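Putative carboxymuconolactone decarboxylase (Burkholderia xenovorans, PDB 2QEU) is of unconfirmed function but belongs to the carboxymuconolactone decarboxylase family of the AhpD-like clan, and may have peroxiredoxin activity. Local coordinates at residues K66-V74 against D100-L108. Numbering follows the deposited sequence.
Sequences KYKHLILVV and DELIEGILL
Leu70 lies level with Leu102, and Val74 with Ile106, where two helical segments, 66-74 and 100-108, run in the same general direction at 44°, their axes 9.3 Å apart at the closest point. The helices converge toward their C-terminal ends: the CA atoms of Leu70 and Leu102 are 6.7 Å apart, those of Val74 and Ile106 5.5 Å. Gly105 permits this approach; having no side chain, it leaves its backbone to Leu70 and Val74, and Val74 CG2 rests 3.5 Å from Gly105 O. Leu70 holds CG anti to its backbone N (chi1 -180°), which carries CD1 to Leu102 CD1 at 3.9 Å, while its CD2 lies over the Glu101 carbonyl. Val73 CG1 rests against both Leu102 CD1 and the CG1-CD1 arm of Ile106, 3.9 Å from Ile106 CD1. At the N-terminal end the apolar seam gives way to a polar link: Tyr67 OH donates to Glu101 OE2 at 2.6 Å on the syn side, somewhat out of the carboxylate plane, which stands 78° from the ring. The other oxygen, Glu101 OE1, reaches Lys66 NZ through a water, and Lys66 CG covers one face of the Tyr67 ring, so the neighbouring lysine both packs on the phenol and probably helps balance the buried carboxylate. In this all-helical, AhpD-like subunit the seam joins helix 65-79 to helix 99-113 within the carboxymuconolactone decarboxylase family region; Val73 also touches Thr89 of helix 82-94, Leu102 and Ile106 pack on helix 122-137, and Tyr67 meets Tyr67 of a second subunit.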
ATOM      1  N   LYS B  66     -18.021  20.212   2.363  1.00  9.17           N
ATOM      2  CA  LYS B  66     -18.064  19.497   1.089  1.00 10.20           C
ATOM      3  C   LYS B  66     -16.681  19.046   0.601  1.00 10.32           C
ATOM      4  O   LYS B  66     -16.513  17.929   0.043  1.00  9.60           O
ATOM      5  CB  LYS B  66     -18.755  20.323   0.026  1.00  8.86           C
ATOM      6  CG  LYS B  66     -18.130  21.670  -0.287  1.00  6.92           C
ATOM      7  CD  LYS B  66     -19.084  22.409  -1.283  1.00 11.72           C
ATOM      8  CE  LYS B  66     -18.609  23.812  -1.576  1.00 15.23           C
ATOM      9  NZ  LYS B  66     -19.559  24.610  -2.378  1.00 12.35           N
ATOM     10  N   TYR B  67     -15.679  19.900   0.815  1.00  9.33           N
ATOM     11  CA  TYR B  67     -14.298  19.569   0.418  1.00  7.87           C
ATOM     12  C   TYR B  67     -13.597  18.601   1.384  1.00  8.32           C
ATOM     13  O   TYR B  67     -12.781  17.771   0.957  1.00  9.10           O
ATOM     14  CB  TYR B  67     -13.482  20.844   0.174  1.00  7.13           C
ATOM     15  CG  TYR B  67     -14.065  21.662  -0.959  1.00  9.60           C
ATOM     16  CD1 TYR B  67     -14.461  21.070  -2.164  1.00 11.29           C
ATOM     17  CD2 TYR B  67     -14.274  23.022  -0.819  1.00 12.15           C
ATOM     18  CE1 TYR B  67     -15.062  21.821  -3.190  1.00 11.09           C
ATOM     19  CE2 TYR B  67     -14.841  23.778  -1.825  1.00 14.95           C
ATOM     20  CZ  TYR B  67     -15.237  23.200  -3.007  1.00 11.96           C
ATOM     21  OH  TYR B  67     -15.822  23.992  -3.976  1.00 16.55           O
ATOM     22  N   LYS B  68     -13.955  18.684   2.677  1.00  7.34           N
ATOM     23  CA  LYS B  68     -13.519  17.699   3.641  1.00  9.02           C
ATOM     24  C   LYS B  68     -13.954  16.302   3.201  1.00  8.53           C
ATOM     25  O   LYS B  68     -13.160  15.372   3.144  1.00  8.67           O
ATOM     26  CB  LYS B  68     -14.060  17.987   5.027  1.00  9.68           C
ATOM     27  CG  LYS B  68     -13.504  19.258   5.656  1.00  5.89           C
ATOM     28  CD  LYS B  68     -13.798  19.318   7.181  1.00  8.83           C
ATOM     29  CE  LYS B  68     -13.095  20.498   7.783  1.00 12.71           C
ATOM     30  NZ  LYS B  68     -13.414  20.638   9.207  1.00  8.80           N
ATOM     31  N   HIS B  69     -15.239  16.171   2.893  1.00  8.06           N
ATOM     32  CA  HIS B  69     -15.723  14.877   2.403  1.00  7.29           C
ATOM     33  C   HIS B  69     -15.209  14.479   1.030  1.00  9.04           C
ATOM     34  O   HIS B  69     -14.978  13.288   0.807  1.00  8.92           O
ATOM     35  CB  HIS B  69     -17.228  14.812   2.468  1.00  8.79           C
ATOM     36  CG  HIS B  69     -17.753  14.609   3.846  1.00 12.02           C
ATOM     37  ND1 HIS B  69     -17.699  13.398   4.500  1.00  9.42           N
ATOM     38  CD2 HIS B  69     -18.332  15.479   4.700  1.00  8.95           C
ATOM     39  CE1 HIS B  69     -18.236  13.530   5.702  1.00  9.90           C
ATOM     40  NE2 HIS B  69     -18.642  14.784   5.849  1.00 13.55           N
ATOM     41  N   LEU B  70     -14.953  15.436   0.143  1.00  8.48           N
ATOM     42  CA  LEU B  70     -14.284  15.109  -1.109  1.00  6.75           C
ATOM     43  C   LEU B  70     -12.893  14.500  -0.852  1.00  4.78           C
ATOM     44  O   LEU B  70     -12.534  13.525  -1.492  1.00  8.40           O
ATOM     45  CB  LEU B  70     -14.184  16.328  -2.011  1.00  8.21           C
ATOM     46  CG  LEU B  70     -13.493  16.077  -3.358  1.00  5.92           C
ATOM     47  CD1 LEU B  70     -14.179  15.006  -4.157  1.00  5.39           C
ATOM     48  CD2 LEU B  70     -13.440  17.415  -4.104  1.00  7.77           C
ATOM     49  N   ILE B  71     -12.116  15.071   0.076  1.00  6.98           N
ATOM     50  CA  ILE B  71     -10.813  14.469   0.421  1.00  8.03           C
ATOM     51  C   ILE B  71     -11.007  13.005   0.879  1.00  7.55           C
ATOM     52  O   ILE B  71     -10.302  12.121   0.422  1.00  7.63           O
ATOM     53  CB  ILE B  71     -10.037  15.323   1.466  1.00  7.04           C
ATOM     54  CG1 ILE B  71      -9.588  16.657   0.806  1.00  8.07           C
ATOM     55  CG2 ILE B  71      -8.857  14.555   2.095  1.00  7.50           C
ATOM     56  CD1 ILE B  71      -9.217  17.817   1.794  1.00  9.27           C
ATOM     57  N   LEU B  72     -12.023  12.778   1.714  1.00  8.55           N
ATOM     58  CA  LEU B  72     -12.322  11.419   2.199  1.00  7.63           C
ATOM     59  C   LEU B  72     -12.758  10.497   1.081  1.00  9.43           C
ATOM     60  O   LEU B  72     -12.384   9.318   1.056  1.00  7.25           O
ATOM     61  CB  LEU B  72     -13.257  11.473   3.389  1.00 10.57           C
ATOM     62  CG  LEU B  72     -12.586  12.030   4.628  1.00  9.82           C
ATOM     63  CD1 LEU B  72     -13.692  12.469   5.641  1.00  8.28           C
ATOM     64  CD2 LEU B  72     -11.608  11.077   5.218  1.00  9.46           C
ATOM     65  N   VAL B  73     -13.492  11.036   0.106  1.00  7.53           N
ATOM     66  CA  VAL B  73     -13.869  10.262  -1.070  1.00  8.83           C
ATOM     67  C   VAL B  73     -12.607   9.768  -1.789  1.00  6.93           C
ATOM     68  O   VAL B  73     -12.448   8.599  -2.069  1.00  9.64           O
ATOM     69  CB  VAL B  73     -14.752  11.062  -2.057  1.00  6.86           C
ATOM     70  CG1 VAL B  73     -14.741  10.380  -3.455  1.00  8.09           C
ATOM     71  CG2 VAL B  73     -16.180  11.285  -1.522  1.00  6.51           C
ATOM     72  N   VAL B  74     -11.688  10.698  -2.057  1.00  7.34           N
ATOM     73  CA  VAL B  74     -10.472  10.343  -2.805  1.00  5.91           C
ATOM     74  C   VAL B  74      -9.637   9.322  -2.016  1.00  7.20           C
ATOM     75  O   VAL B  74      -9.120   8.346  -2.563  1.00  6.99           O
ATOM     76  CB  VAL B  74      -9.700  11.596  -3.164  1.00  6.09           C
ATOM     77  CG1 VAL B  74      -8.366  11.103  -3.876  1.00  5.49           C
ATOM     78  CG2 VAL B  74     -10.505  12.470  -4.097  1.00  8.61           C
ATOM     79  N   ASP B 100     -19.713  17.501 -10.932  1.00  7.65           N
ATOM     80  CA  ASP B 100     -18.499  17.937 -11.645  1.00  9.04           C
ATOM     81  C   ASP B 100     -17.278  18.045 -10.752  1.00  7.26           C
ATOM     82  O   ASP B 100     -16.203  17.615 -11.159  1.00  8.35           O
ATOM     83  CB  ASP B 100     -18.730  19.283 -12.317  1.00 10.22           C
ATOM     84  CG  ASP B 100     -19.658  19.211 -13.508  1.00 15.01           C
ATOM     85  OD1 ASP B 100     -19.864  18.114 -14.073  1.00 13.20           O
ATOM     86  OD2 ASP B 100     -20.204  20.273 -13.867  1.00 16.68           O
ATOM     87  N   GLU B 101     -17.420  18.659  -9.569  1.00  8.46           N
ATOM     88  CA  GLU B 101     -16.310  18.780  -8.618  1.00  7.20           C
ATOM     89  C   GLU B 101     -15.850  17.403  -8.115  1.00  9.12           C
ATOM     90  O   GLU B 101     -14.676  17.170  -7.911  1.00  7.81           O
ATOM     91  CB  GLU B 101     -16.676  19.630  -7.399  1.00  8.50           C
ATOM     92  CG  GLU B 101     -16.874  21.088  -7.677  1.00  5.48           C
ATOM     93  CD  GLU B 101     -17.355  21.849  -6.453  1.00 14.22           C
ATOM     94  OE1 GLU B 101     -18.349  21.426  -5.808  1.00 11.28           O
ATOM     95  OE2 GLU B 101     -16.682  22.830  -6.112  1.00 13.94           O
ATOM     96  N   LEU B 102     -16.809  16.514  -7.895  1.00  8.69           N
ATOM     97  CA  LEU B 102     -16.513  15.172  -7.444  1.00  8.00           C
ATOM     98  C   LEU B 102     -15.578  14.500  -8.442  1.00  8.17           C
ATOM     99  O   LEU B 102     -14.542  13.928  -8.083  1.00  7.42           O
ATOM    100  CB  LEU B 102     -17.803  14.355  -7.329  1.00  8.83           C
ATOM    101  CG  LEU B 102     -17.657  12.898  -6.843  1.00  8.24           C
ATOM    102  CD1 LEU B 102     -17.245  12.879  -5.341  1.00 10.40           C
ATOM    103  CD2 LEU B 102     -18.942  12.100  -7.107  1.00  8.66           C
ATOM    104  N   ILE B 103     -15.960  14.549  -9.714  1.00  5.61           N
ATOM    105  CA  ILE B 103     -15.207  13.926 -10.772  1.00  7.97           C
ATOM    106  C   ILE B 103     -13.798  14.568 -10.824  1.00  6.91           C
ATOM    107  O   ILE B 103     -12.805  13.870 -10.926  1.00  7.02           O
ATOM    108  CB  ILE B 103     -15.942  13.999 -12.144  1.00  9.88           C
ATOM    109  CG1 ILE B 103     -17.256  13.159 -12.154  1.00  9.34           C
ATOM    110  CG2 ILE B 103     -15.027  13.555 -13.293  1.00  4.98           C
ATOM    111  CD1 ILE B 103     -18.159  13.476 -13.336  1.00  7.79           C
ATOM    112  N   GLU B 104     -13.733  15.899 -10.795  1.00  5.58           N
ATOM    113  CA  GLU B 104     -12.423  16.568 -10.867  1.00  7.32           C
ATOM    114  C   GLU B 104     -11.483  16.099  -9.748  1.00  7.96           C
ATOM    115  O   GLU B 104     -10.313  15.913  -9.997  1.00  7.91           O
ATOM    116  CB  GLU B 104     -12.569  18.098 -10.877  1.00  9.55           C
ATOM    117  CG  GLU B 104     -13.198  18.626 -12.173  1.00  8.07           C
ATOM    118  CD  GLU B 104     -13.197  20.173 -12.276  1.00  9.67           C
ATOM    119  OE1 GLU B 104     -12.422  20.794 -11.526  1.00 14.61           O
ATOM    120  OE2 GLU B 104     -13.885  20.750 -13.156  1.00 10.82           O
ATOM    121  N   GLY B 105     -12.022  15.937  -8.533  1.00  6.57           N
ATOM    122  CA  GLY B 105     -11.234  15.520  -7.397  1.00  8.39           C
ATOM    123  C   GLY B 105     -10.741  14.108  -7.514  1.00  5.71           C
ATOM    124  O   GLY B 105      -9.578  13.804  -7.249  1.00  8.04           O
ATOM    125  N   ILE B 106     -11.672  13.206  -7.869  1.00  7.93           N
ATOM    126  CA  ILE B 106     -11.351  11.799  -8.017  1.00  6.89           C
ATOM    127  C   ILE B 106     -10.261  11.553  -9.052  1.00  7.37           C
ATOM    128  O   ILE B 106      -9.367  10.720  -8.869  1.00  7.44           O
ATOM    129  CB  ILE B 106     -12.589  10.916  -8.296  1.00  5.49           C
ATOM    130  CG1 ILE B 106     -13.468  10.913  -7.063  1.00  7.04           C
ATOM    131  CG2 ILE B 106     -12.193   9.452  -8.624  1.00  6.27           C
ATOM    132  CD1 ILE B 106     -14.899  10.305  -7.302  1.00  6.87           C
ATOM    133  N   LEU B 107     -10.337  12.232 -10.184  1.00  5.35           N
ATOM    134  CA  LEU B 107      -9.322  12.086 -11.230  1.00  6.38           C
ATOM    135  C   LEU B 107      -7.916  12.306 -10.746  1.00  6.77           C
ATOM    136  O   LEU B 107      -6.966  11.716 -11.233  1.00  7.02           O
ATOM    137  CB  LEU B 107      -9.658  12.980 -12.420  1.00  6.26           C
ATOM    138  CG  LEU B 107     -10.953  12.671 -13.204  1.00  8.77           C
ATOM    139  CD1 LEU B 107     -11.228  13.798 -14.224  1.00  8.24           C
ATOM    140  CD2 LEU B 107     -10.742  11.301 -13.925  1.00  9.40           C
ATOM    141  N   LEU B 108      -7.755  13.220  -9.781  1.00  5.61           N
ATOM    142  CA  LEU B 108      -6.403  13.575  -9.288  1.00  6.29           C
ATOM    143  C   LEU B 108      -5.729  12.374  -8.644  1.00  5.70           C
ATOM    144  O   LEU B 108      -4.494  12.249  -8.656  1.00  7.89           O
ATOM    145  CB  LEU B 108      -6.504  14.748  -8.291  1.00  7.09           C
ATOM    146  CG  LEU B 108      -6.996  16.073  -8.884  1.00  7.28           C
ATOM    147  CD1 LEU B 108      -7.325  17.123  -7.777  1.00  7.53           C
ATOM    148  CD2 LEU B 108      -6.111  16.678  -9.969  1.00  9.77           C
TER
HETATM  149  O   HOH W   1     -19.969  23.073  -4.844  1.00 18.82           O